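Local structure of LPXTG cell wall surface protein (Streptococcus gordonii, 4IGB) at residues B[333-339]-B[370-376]; B[341-347]-B[394-400]; B[347-353]-B[387-393]. The protein is a peptidoglycan-anchored surface protein of an oral streptococcus that probably acts as an adhesin, of which this chain is the N-terminal part holding the N1 and N2 domains. One frame throughout, in Å; residues are numbered along the deposited sequence.

Contact 1: B[333-339]-B[370-376]; sequences IEMVQKF and QTVTVKM
Strands 333-338 and 371-376 pair antiparallel in the N2 domain, which belongs to the adhesin clan; they are neighbours in one layer, and one row of their side chains points into the core against strands 343-352 and 389-397. The backbone ladder is regular: Met-335 N reaches Val-374 O at 2.8 Å, and Gln-337 with Val-372 forms the next hydrogen-bonded pair. On the face of Met-335, Gln-337, Val-372 and Val-374 the contact is mainly apolar. Met-335 bends at chi2 (72°), which carries its CE to within 4.0 Å of Met-376 SD, and Val-372 CG2 lies at the ring edge of Phe-339, 4.0 Å from CE2. Gln-337 NE2 is hydrogen-bonded to Asn-411 OD1 on strand 409-417, which flanks strand 333-338 on its other edge. On the opposite face Glu-334 and Lys-375 run together from the sheet; OE2 and NZ, 4.3 Å apart, are too distant for a salt bridge, and Lys-375 instead pairs with Glu-366. Gln-370 NE2 donates to Phe-339 O at 2.9 Å, from well above the carbonyl plane, and also serves Leu-343 O. Methionine and valine thus dominate the buried side, the other face mixes Val-336 with threonines and charged residues, and a glutamine amide adds a side-chain bond to the backbone one at the Phe-339/Gln-370 end.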
loop_
_atom_site.group_PDB
_atom_site.type_symbol
_atom_site.label_atom_id
_atom_site.label_comp_id
_atom_site.label_asym_id
_atom_site.label_seq_id
_atom_site.Cartn_x
_atom_site.Cartn_y
_atom_site.Cartn_z
ATOM N N ILE B 333 -5.850 -1.251 -19.166
ATOM C CA ILE B 333 -7.055 -0.727 -18.565
ATOM C C ILE B 333 -8.226 -1.524 -19.104
ATOM O O ILE B 333 -8.361 -1.692 -20.313
ATOM C CB ILE B 333 -7.266 0.755 -18.898
ATOM C CG1 ILE B 333 -6.144 1.616 -18.292
ATOM C CG2 ILE B 333 -8.629 1.221 -18.397
ATOM C CD1 ILE B 333 -6.214 3.117 -18.741
ATOM N N GLU B 334 -9.073 -2.010 -18.207
ATOM C CA GLU B 334 -10.219 -2.808 -18.594
ATOM C C GLU B 334 -11.397 -2.446 -17.714
ATOM O O GLU B 334 -11.227 -1.958 -16.595
ATOM C CB GLU B 334 -9.899 -4.304 -18.469
ATOM C CG GLU B 334 -8.591 -4.699 -19.131
ATOM C CD GLU B 334 -8.291 -6.196 -19.031
ATOM O OE1 GLU B 334 -9.079 -6.933 -18.391
ATOM O OE2 GLU B 334 -7.255 -6.632 -19.597
ATOM N N MET B 335 -12.595 -2.668 -18.239
ATOM C CA MET B 335 -13.814 -2.481 -17.485
ATOM C C MET B 335 -14.571 -3.786 -17.603
ATOM O O MET B 335 -14.767 -4.298 -18.710
ATOM C CB MET B 335 -14.649 -1.340 -18.070
ATOM C CG MET B 335 -13.920 -0.003 -18.115
ATOM S SD MET B 335 -12.634 0.025 -19.368
ATOM C CE MET B 335 -12.380 1.814 -19.505
ATOM N N VAL B 336 -14.975 -4.322 -16.457
ATOM C CA VAL B 336 -15.605 -5.629 -16.384
ATOM C C VAL B 336 -17.045 -5.451 -15.958
ATOM O O VAL B 336 -17.311 -4.940 -14.869
ATOM C CB VAL B 336 -14.931 -6.528 -15.323
ATOM C CG1 VAL B 336 -15.683 -7.846 -15.191
ATOM C CG2 VAL B 336 -13.476 -6.789 -15.666
ATOM N N GLN B 337 -17.965 -5.861 -16.822
ATOM C CA GLN B 337 -19.386 -5.897 -16.492
ATOM C C GLN B 337 -19.804 -7.340 -16.240
ATOM O O GLN B 337 -19.223 -8.276 -16.796
ATOM C CB GLN B 337 -20.224 -5.357 -17.653
ATOM C CG GLN B 337 -20.865 -4.014 -17.417
ATOM C CD GLN B 337 -21.963 -4.011 -16.353
ATOM O OE1 GLN B 337 -22.118 -4.961 -15.585
ATOM N NE2 GLN B 337 -22.732 -2.919 -16.308
ATOM N N LYS B 338 -20.816 -7.529 -15.408
ATOM C CA LYS B 338 -21.429 -8.845 -15.318
ATOM C C LYS B 338 -22.916 -8.649 -15.130
ATOM O O LYS B 338 -23.352 -7.949 -14.224
ATOM C CB LYS B 338 -20.832 -9.676 -14.177
ATOM C CG LYS B 338 -21.394 -11.096 -14.114
ATOM C CD LYS B 338 -20.767 -11.905 -12.979
ATOM C CE LYS B 338 -21.393 -13.290 -12.874
ATOM N NZ LYS B 338 -21.173 -13.878 -11.516
ATOM N N PHE B 339 -23.698 -9.251 -16.007
ATOM C CA PHE B 339 -25.126 -8.967 -16.031
ATOM C C PHE B 339 -25.953 -10.017 -15.332
ATOM O O PHE B 339 -25.730 -11.213 -15.507
ATOM C CB PHE B 339 -25.596 -8.813 -17.475
ATOM C CG PHE B 339 -24.942 -7.661 -18.193
ATOM C CD1 PHE B 339 -25.284 -6.351 -17.883
ATOM C CD2 PHE B 339 -23.978 -7.886 -19.164
ATOM C CE1 PHE B 339 -24.681 -5.291 -18.544
ATOM C CE2 PHE B 339 -23.381 -6.833 -19.821
ATOM C CZ PHE B 339 -23.736 -5.533 -19.508
ATOM N N GLN B 370 -22.344 -14.288 -18.997
ATOM C CA GLN B 370 -22.894 -13.002 -18.575
ATOM C C GLN B 370 -21.833 -11.915 -18.314
ATOM O O GLN B 370 -22.172 -10.763 -18.045
ATOM C CB GLN B 370 -23.766 -13.198 -17.333
ATOM C CG GLN B 370 -25.035 -14.021 -17.607
ATOM C CD GLN B 370 -26.017 -13.286 -18.510
ATOM O OE1 GLN B 370 -26.070 -13.532 -19.717
ATOM N NE2 GLN B 370 -26.805 -12.392 -17.928
ATOM N N THR B 371 -20.554 -12.270 -18.391
ATOM C CA THR B 371 -19.498 -11.275 -18.194
ATOM C C THR B 371 -19.039 -10.644 -19.500
ATOM O O THR B 371 -18.701 -11.345 -20.446
ATOM C CB THR B 371 -18.284 -11.874 -17.491
ATOM O OG1 THR B 371 -18.677 -12.330 -16.197
ATOM C CG2 THR B 371 -17.178 -10.829 -17.346
ATOM N N VAL B 372 -19.024 -9.314 -19.544
ATOM C CA VAL B 372 -18.531 -8.600 -20.717
ATOM C C VAL B 372 -17.408 -7.641 -20.341
ATOM O O VAL B 372 -17.583 -6.767 -19.486
ATOM C CB VAL B 372 -19.649 -7.827 -21.431
ATOM C CG1 VAL B 372 -19.058 -6.963 -22.554
ATOM C CG2 VAL B 372 -20.675 -8.799 -21.982
ATOM N N THR B 373 -16.255 -7.815 -20.974
ATOM C CA THR B 373 -15.063 -7.073 -20.583
ATOM C C THR B 373 -14.557 -6.190 -21.708
ATOM O O THR B 373 -14.318 -6.654 -22.817
ATOM C CB THR B 373 -13.940 -8.020 -20.128
ATOM O OG1 THR B 373 -14.368 -8.721 -18.958
ATOM C CG2 THR B 373 -12.660 -7.247 -19.809
ATOM N N VAL B 374 -14.407 -4.906 -21.418
ATOM C CA VAL B 374 -13.817 -3.990 -22.379
ATOM C C VAL B 374 -12.361 -3.742 -22.020
ATOM O O VAL B 374 -12.048 -3.406 -20.882
ATOM C CB VAL B 374 -14.569 -2.657 -22.432
ATOM C CG1 VAL B 374 -13.811 -1.663 -23.318
ATOM C CG2 VAL B 374 -15.981 -2.883 -22.928
ATOM N N LYS B 375 -11.477 -3.913 -23.000
ATOM C CA LYS B 375 -10.047 -3.717 -22.802
ATOM C C LYS B 375 -9.573 -2.643 -23.753
ATOM O O LYS B 375 -9.712 -2.791 -24.973
ATOM C CB LYS B 375 -9.280 -5.014 -23.093
ATOM C CG LYS B 375 -9.832 -6.242 -22.375
ATOM C CD LYS B 375 -9.009 -7.492 -22.682
ATOM C CE LYS B 375 -9.644 -8.741 -22.066
ATOM N NZ LYS B 375 -8.674 -9.872 -21.974
ATOM N N MET B 376 -9.025 -1.560 -23.206
ATOM C CA MET B 376 -8.456 -0.511 -24.042
ATOM C C MET B 376 -7.214 -1.094 -24.680
ATOM O O MET B 376 -6.511 -1.868 -24.047
ATOM C CB MET B 376 -8.122 0.737 -23.220
ATOM C CG MET B 376 -9.251 1.180 -22.302
ATOM S SD MET B 376 -10.853 1.299 -23.148
ATOM C CE MET B 376 -10.566 2.646 -24.312
HETATM O O HOH W 1 -5.736 -2.794 -21.605
HETATM O O HOH W 2 -17.253 -4.128 -19.846
#

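Contact 2: B[341-347]-B[394-400]; sequences ERLDYKE and KTATNKK
Asn-398 reaches across to segment 341-347, where its side chain fastens two points and its backbone N, bonded to Arg-342 O, a third. Its CG stands between the backbone N and the carbonyl carbon (chi1 58°), and from there ND2 donates to Glu-341 O and to Asp-344 OD1, each at 3.0 Å. Both acceptors lie close to the amide plane, and the bond to Glu-341 is nearly straight (173°), whereas the carboxylate of Asp-344 is met from above its own plane. OD1 of the same amide accepts from Lys-400 N, an Asx turn that fixes the group's rotation. In this antiparallel pair of the N2 domain, a classic beta bulge shifts the register by one where Lys-346 and Glu-347 both face Lys-394. Lys-394 O accepts from Lys-346 N at 2.8 Å and, weakly, from Glu-347 N. Glu-347 and Lys-394 lie alongside each other, but OE2 to NZ, at 4.0 Å, is too long for a salt bridge. Leu-343 spreads its methyls: CD1 rests 3.6 Å from Thr-395 OG1, and CD2 3.7 Å from Thr-397 CG2. Both threonine hydroxyls bond within the same chain, Thr-395 OG1 to Val-311 O and Thr-397 OG1 to Lys-306 O.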
loop_
_atom_site.group_PDB
_atom_site.type_symbol
_atom_site.label_atom_id
_atom_site.label_comp_id
_atom_site.label_asym_id
_atom_site.label_seq_id
_atom_site.Cartn_x
_atom_site.Cartn_y
_atom_site.Cartn_z
ATOM N N GLU B 341 -28.559 -12.701 -14.606
ATOM C CA GLU B 341 -28.942 -13.778 -15.529
ATOM C C GLU B 341 -30.276 -13.547 -16.231
ATOM O O GLU B 341 -30.561 -14.172 -17.257
ATOM C CB GLU B 341 -28.954 -15.132 -14.800
ATOM C CG GLU B 341 -27.545 -15.679 -14.603
ATOM C CD GLU B 341 -27.468 -16.815 -13.599
ATOM O OE1 GLU B 341 -28.503 -17.132 -12.969
ATOM O OE2 GLU B 341 -26.361 -17.383 -13.443
ATOM N N ARG B 342 -31.089 -12.654 -15.677
ATOM C CA ARG B 342 -32.376 -12.318 -16.277
ATOM C C ARG B 342 -32.233 -11.330 -17.437
ATOM O O ARG B 342 -33.234 -10.896 -18.020
ATOM C CB ARG B 342 -33.326 -11.765 -15.212
ATOM C CG ARG B 342 -33.715 -12.813 -14.181
ATOM C CD ARG B 342 -34.385 -12.182 -12.991
ATOM N NE ARG B 342 -33.452 -11.431 -12.157
ATOM C CZ ARG B 342 -33.803 -10.855 -11.019
ATOM N NH1 ARG B 342 -35.058 -10.945 -10.607
ATOM N NH2 ARG B 342 -32.911 -10.198 -10.293
ATOM N N LEU B 343 -30.987 -10.980 -17.763
ATOM C CA LEU B 343 -30.704 -10.050 -18.848
ATOM C C LEU B 343 -29.904 -10.710 -19.956
ATOM O O LEU B 343 -29.004 -11.507 -19.690
ATOM C CB LEU B 343 -29.904 -8.852 -18.333
ATOM C CG LEU B 343 -30.536 -7.852 -17.365
ATOM C CD1 LEU B 343 -29.481 -6.797 -16.977
ATOM C CD2 LEU B 343 -31.790 -7.187 -17.951
ATOM N N ASP B 344 -30.230 -10.371 -21.199
ATOM C CA ASP B 344 -29.362 -10.690 -22.322
ATOM C C ASP B 344 -28.555 -9.446 -22.730
ATOM O O ASP B 344 -29.127 -8.383 -22.987
ATOM C CB ASP B 344 -30.179 -11.156 -23.529
ATOM C CG ASP B 344 -30.915 -12.465 -23.278
ATOM O OD1 ASP B 344 -30.460 -13.258 -22.419
ATOM O OD2 ASP B 344 -31.953 -12.687 -23.944
ATOM N N TYR B 345 -27.239 -9.590 -22.808
ATOM C CA TYR B 345 -26.379 -8.535 -23.327
ATOM C C TYR B 345 -26.604 -8.359 -24.824
ATOM O O TYR B 345 -26.531 -9.323 -25.579
ATOM C CB TYR B 345 -24.908 -8.866 -23.066
ATOM C CG TYR B 345 -23.938 -8.014 -23.866
ATOM C CD1 TYR B 345 -23.718 -6.679 -23.537
ATOM C CD2 TYR B 345 -23.252 -8.542 -24.954
ATOM C CE1 TYR B 345 -22.837 -5.891 -24.273
ATOM C CE2 TYR B 345 -22.371 -7.767 -25.694
ATOM C CZ TYR B 345 -22.165 -6.442 -25.347
ATOM O OH TYR B 345 -21.291 -5.671 -26.081
ATOM N N LYS B 346 -26.857 -7.127 -25.255
ATOM C CA LYS B 346 -27.077 -6.853 -26.679
ATOM C C LYS B 346 -25.852 -6.272 -27.391
ATOM O O LYS B 346 -25.351 -6.861 -28.349
ATOM C CB LYS B 346 -28.301 -5.953 -26.874
ATOM C CG LYS B 346 -29.600 -6.663 -26.540
ATOM C CD LYS B 346 -30.752 -5.685 -26.380
ATOM C CE LYS B 346 -31.056 -4.895 -27.652
ATOM N NZ LYS B 346 -32.318 -4.126 -27.461
ATOM N N GLU B 347 -25.367 -5.124 -26.924
ATOM C CA GLU B 347 -24.195 -4.487 -27.519
ATOM C C GLU B 347 -23.789 -3.341 -26.625
ATOM O O GLU B 347 -24.492 -3.030 -25.666
ATOM C CB GLU B 347 -24.545 -3.929 -28.894
ATOM C CG GLU B 347 -25.672 -2.922 -28.809
ATOM C CD GLU B 347 -26.109 -2.395 -30.161
ATOM O OE1 GLU B 347 -26.794 -3.131 -30.891
ATOM O OE2 GLU B 347 -25.779 -1.241 -30.488
ATOM N N LYS B 394 -26.203 -1.893 -23.802
ATOM C CA LYS B 394 -27.593 -2.202 -24.064
ATOM C C LYS B 394 -27.863 -3.662 -23.709
ATOM O O LYS B 394 -27.186 -4.562 -24.207
ATOM C CB LYS B 394 -27.921 -1.957 -25.542
ATOM C CG LYS B 394 -27.929 -0.491 -25.953
ATOM C CD LYS B 394 -28.277 -0.339 -27.436
ATOM C CE LYS B 394 -28.438 1.125 -27.833
ATOM N NZ LYS B 394 -28.695 1.291 -29.294
ATOM N N THR B 395 -28.837 -3.887 -22.832
ATOM C CA THR B 395 -29.306 -5.240 -22.547
ATOM C C THR B 395 -30.829 -5.274 -22.623
ATOM O O THR B 395 -31.481 -4.229 -22.758
ATOM C CB THR B 395 -28.892 -5.723 -21.137
ATOM O OG1 THR B 395 -29.658 -5.027 -20.151
ATOM C CG2 THR B 395 -27.418 -5.489 -20.885
ATOM N N ALA B 396 -31.401 -6.475 -22.529
ATOM C CA ALA B 396 -32.850 -6.614 -22.409
ATOM C C ALA B 396 -33.195 -7.867 -21.611
ATOM O O ALA B 396 -32.555 -8.893 -21.763
ATOM C CB ALA B 396 -33.511 -6.637 -23.787
ATOM N N THR B 397 -34.202 -7.771 -20.753
ATOM C CA THR B 397 -34.635 -8.920 -19.976
ATOM C C THR B 397 -34.969 -10.090 -20.895
ATOM O O THR B 397 -35.359 -9.893 -22.049
ATOM C CB THR B 397 -35.852 -8.579 -19.115
ATOM O OG1 THR B 397 -36.930 -8.148 -19.962
ATOM C CG2 THR B 397 -35.501 -7.462 -18.150
ATOM N N ASN B 398 -34.770 -11.307 -20.389
ATOM C CA ASN B 398 -35.134 -12.521 -21.117
ATOM C C ASN B 398 -36.273 -13.228 -20.390
ATOM O O ASN B 398 -36.832 -12.693 -19.435
ATOM C CB ASN B 398 -33.931 -13.449 -21.279
ATOM C CG ASN B 398 -33.320 -13.837 -19.949
ATOM O OD1 ASN B 398 -34.032 -14.180 -19.007
ATOM N ND2 ASN B 398 -31.997 -13.748 -19.854
ATOM N N LYS B 399 -36.623 -14.422 -20.844
ATOM C CA LYS B 399 -37.739 -15.154 -20.253
ATOM C C LYS B 399 -37.579 -15.369 -18.748
ATOM O O LYS B 399 -38.566 -15.382 -18.009
ATOM C CB LYS B 399 -37.939 -16.490 -20.969
ATOM C CG LYS B 399 -38.707 -16.369 -22.267
ATOM C CD LYS B 399 -40.137 -15.949 -21.988
ATOM C CE LYS B 399 -40.832 -15.436 -23.244
ATOM N NZ LYS B 399 -40.670 -16.355 -24.406
ATOM N N LYS B 400 -36.336 -15.517 -18.292
ATOM C CA LYS B 400 -36.085 -15.844 -16.888
ATOM C C LYS B 400 -36.498 -14.750 -15.922
ATOM O O LYS B 400 -36.585 -14.988 -14.716
ATOM C CB LYS B 400 -34.619 -16.182 -16.653
ATOM C CG LYS B 400 -34.050 -17.193 -17.610
ATOM C CD LYS B 400 -32.711 -17.697 -17.091
ATOM C CE LYS B 400 -31.758 -17.979 -18.233
ATOM N NZ LYS B 400 -30.544 -18.695 -17.760
HETATM O O HOH W 3 -29.067 -15.900 -18.767
#

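Contact 3: B[347-353]-B[387-393]; sequences ELKVESG and SDIIITY
Val-350 meets Ile-389 and Ile-391 where strands 347-352 and 389-393 run antiparallel, part of the two-layer beta sandwich of the N2 domain, in which strand 389-397 lies between strands 343-352 and 310-317. Backbone bonds set the register. Lys-349 with Thr-392 and Glu-351 with Ile-390 are hydrogen-bonded pairs, each closed by two N-H...O bonds, the shortest from Ile-390 N to Glu-351 O at 2.7 Å. Between them, the non-hydrogen-bonded pair of Val-350 and Ile-391 brings in CA-H...O contacts, such as Val-350 CA to Ile-390 O at 3.3 Å.

Apolar packing occupies the face of Leu-348, Val-350, Ile-391 and Tyr-393, which turns toward strands 333-338 and 371-376. Val-350 CG1, anti to the backbone N (chi1 -175°), lies 3.6 Å from Ile-389 CG2, the two side chains leaving the sheet together. Leu-348 runs beside Tyr-393, its CD2 methyl 3.7 Å from ring atom CE1, while CG2 of Ile-391 rests over one face of that ring, toward the rim. Leu-348 also packs on Val-372 and Val-374, and Ile-391 on Met-335.

The other face is mixed. The extended aliphatic chain of Lys-349 lies along Thr-392, its CG 4.0 Å from Thr-392 CB. A water lies within bonding distance of Glu-351 OE1, Ile-390 O and Thr-392 OG1, 2.6 Å from the last, and probably links them, though it cannot serve every acceptor at once.

At the end of the pair Ser-352 takes over from the backbone ladder. Its hydroxyl donates to Asp-388 O from above the carbonyl plane, OG to O 2.7 Å, and a second water bridges that same carbonyl oxygen to Gly-353 N.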
loop_
_atom_site.group_PDB
_atom_site.type_symbol
_atom_site.label_atom_id
_atom_site.label_comp_id
_atom_site.label_asym_id
_atom_site.label_seq_id
_atom_site.Cartn_x
_atom_site.Cartn_y
_atom_site.Cartn_z
ATOM N N GLU B 347 -25.367 -5.124 -26.924
ATOM C CA GLU B 347 -24.195 -4.487 -27.519
ATOM C C GLU B 347 -23.789 -3.341 -26.625
ATOM O O GLU B 347 -24.492 -3.030 -25.666
ATOM C CB GLU B 347 -24.545 -3.929 -28.894
ATOM C CG GLU B 347 -25.672 -2.922 -28.809
ATOM C CD GLU B 347 -26.109 -2.395 -30.161
ATOM O OE1 GLU B 347 -26.794 -3.131 -30.891
ATOM O OE2 GLU B 347 -25.779 -1.241 -30.488
ATOM N N LEU B 348 -22.669 -2.703 -26.943
ATOM C CA LEU B 348 -22.218 -1.539 -26.179
ATOM C C LEU B 348 -21.446 -0.567 -27.061
ATOM O O LEU B 348 -20.954 -0.942 -28.124
ATOM C CB LEU B 348 -21.314 -1.974 -25.019
ATOM C CG LEU B 348 -19.984 -2.600 -25.426
ATOM C CD1 LEU B 348 -18.973 -1.534 -25.840
ATOM C CD2 LEU B 348 -19.423 -3.417 -24.277
ATOM N N LYS B 349 -21.296 0.664 -26.585
ATOM C CA LYS B 349 -20.456 1.642 -27.263
ATOM C C LYS B 349 -19.563 2.328 -26.231
ATOM O O LYS B 349 -19.899 2.390 -25.045
ATOM C CB LYS B 349 -21.305 2.678 -28.022
ATOM C CG LYS B 349 -22.035 3.671 -27.129
ATOM C CD LYS B 349 -22.758 4.764 -27.933
ATOM C CE LYS B 349 -23.722 5.556 -27.035
ATOM N NZ LYS B 349 -24.583 6.538 -27.793
ATOM N N VAL B 350 -18.431 2.835 -26.693
ATOM C CA VAL B 350 -17.435 3.448 -25.824
ATOM C C VAL B 350 -17.121 4.844 -26.346
ATOM O O VAL B 350 -16.807 5.004 -27.523
ATOM C CB VAL B 350 -16.131 2.632 -25.833
ATOM C CG1 VAL B 350 -15.135 3.196 -24.834
ATOM C CG2 VAL B 350 -16.416 1.135 -25.555
ATOM N N GLU B 351 -17.228 5.848 -25.480
ATOM C CA GLU B 351 -16.971 7.236 -25.864
ATOM C C GLU B 351 -15.981 7.856 -24.899
ATOM O O GLU B 351 -15.928 7.479 -23.730
ATOM C CB GLU B 351 -18.249 8.070 -25.777
ATOM C CG GLU B 351 -19.420 7.563 -26.598
ATOM C CD GLU B 351 -20.717 8.270 -26.254
ATOM O OE1 GLU B 351 -21.229 8.066 -25.130
ATOM O OE2 GLU B 351 -21.226 9.031 -27.103
ATOM N N SER B 352 -15.221 8.830 -25.387
ATOM C CA SER B 352 -14.348 9.622 -24.536
ATOM C C SER B 352 -14.040 10.950 -25.220
ATOM O O SER B 352 -13.692 10.983 -26.398
ATOM C CB SER B 352 -13.048 8.879 -24.254
ATOM O OG SER B 352 -12.283 9.577 -23.288
ATOM N N GLY B 353 -14.181 12.041 -24.481
ATOM C CA GLY B 353 -13.861 13.352 -25.016
ATOM C C GLY B 353 -14.695 13.696 -26.232
ATOM O O GLY B 353 -14.194 14.302 -27.174
ATOM N N SER B 387 -9.293 12.051 -20.578
ATOM C CA SER B 387 -10.718 12.241 -20.340
ATOM C C SER B 387 -11.424 10.948 -19.944
ATOM O O SER B 387 -10.958 9.852 -20.264
ATOM C CB SER B 387 -11.396 12.864 -21.563
ATOM O OG SER B 387 -10.827 14.135 -21.848
ATOM N N ASP B 388 -12.536 11.095 -19.229
ATOM C CA ASP B 388 -13.346 9.959 -18.804
ATOM C C ASP B 388 -13.661 9.053 -19.984
ATOM O O ASP B 388 -13.839 9.515 -21.110
ATOM C CB ASP B 388 -14.668 10.444 -18.220
ATOM C CG ASP B 388 -14.520 11.072 -16.843
ATOM O OD1 ASP B 388 -13.386 11.176 -16.312
ATOM O OD2 ASP B 388 -15.563 11.476 -16.291
ATOM N N ILE B 389 -13.752 7.758 -19.719
ATOM C CA ILE B 389 -14.212 6.818 -20.731
ATOM C C ILE B 389 -15.629 6.445 -20.360
ATOM O O ILE B 389 -15.902 6.154 -19.205
ATOM C CB ILE B 389 -13.323 5.575 -20.771
ATOM C CG1 ILE B 389 -11.886 5.997 -21.100
ATOM C CG2 ILE B 389 -13.893 4.532 -21.737
ATOM C CD1 ILE B 389 -10.878 4.867 -21.075
ATOM N N ILE B 390 -16.534 6.492 -21.333
ATOM C CA ILE B 390 -17.948 6.266 -21.073
ATOM C C ILE B 390 -18.394 5.048 -21.849
ATOM O O ILE B 390 -18.287 5.019 -23.076
ATOM C CB ILE B 390 -18.816 7.438 -21.571
ATOM C CG1 ILE B 390 -18.178 8.786 -21.230
ATOM C CG2 ILE B 390 -20.231 7.333 -21.044
ATOM C CD1 ILE B 390 -17.931 8.980 -19.791
ATOM N N ILE B 391 -18.910 4.044 -21.151
ATOM C CA ILE B 391 -19.366 2.846 -21.840
ATOM C C ILE B 391 -20.849 2.677 -21.626
ATOM O O ILE B 391 -21.327 2.669 -20.488
ATOM C CB ILE B 391 -18.649 1.585 -21.349
ATOM C CG1 ILE B 391 -17.137 1.755 -21.462
ATOM C CG2 ILE B 391 -19.156 0.364 -22.101
ATOM C CD1 ILE B 391 -16.377 0.585 -20.944
ATOM N N THR B 392 -21.579 2.539 -22.727
ATOM C CA THR B 392 -23.017 2.351 -22.646
ATOM C C THR B 392 -23.392 0.934 -23.081
ATOM O O THR B 392 -23.147 0.549 -24.216
ATOM C CB THR B 392 -23.736 3.406 -23.503
ATOM O OG1 THR B 392 -23.295 4.701 -23.082
ATOM C CG2 THR B 392 -25.239 3.310 -23.322
ATOM N N TYR B 393 -23.977 0.165 -22.167
ATOM C CA TYR B 393 -24.329 -1.225 -22.436
ATOM C C TYR B 393 -25.822 -1.375 -22.647
ATOM O O TYR B 393 -26.622 -1.038 -21.768
ATOM C CB TYR B 393 -23.945 -2.121 -21.259
ATOM C CG TYR B 393 -22.517 -1.996 -20.756
ATOM C CD1 TYR B 393 -21.531 -2.873 -21.184
ATOM C CD2 TYR B 393 -22.171 -1.034 -19.809
ATOM C CE1 TYR B 393 -20.241 -2.790 -20.694
ATOM C CE2 TYR B 393 -20.873 -0.947 -19.315
ATOM C CZ TYR B 393 -19.917 -1.825 -19.761
ATOM O OH TYR B 393 -18.627 -1.747 -19.278
HETATM O O HOH W 4 -21.044 5.254 -24.286
HETATM O O HOH W 5 -15.145 11.992 -22.068
#

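Overall arrangement
All three contacts lie in the N2 domain, and contact 1 lies in the layer facing that of contacts 2 and 3. Contacts 2 and 3 are successive lengths of the same pairing of strands 343-352 and 389-397, sharing Glu-347, with centres about 19 Å apart. Contact 1 packs against both: its centre is about 12 Å from that of contact 3, where Met-335 CE lies 3.7 Å from Ile-389 CD1 and Val-374 CG2 lies 3.7 Å from Leu-348 CD2. About 16 Å separates the centres of contacts 1 and 2, where Phe-339 CE1 touches Thr-395 CG2 at 3.6 Å. The sodium site, Asp-198, Asp-200 and Thr-248, belongs to the N-terminal domain instead.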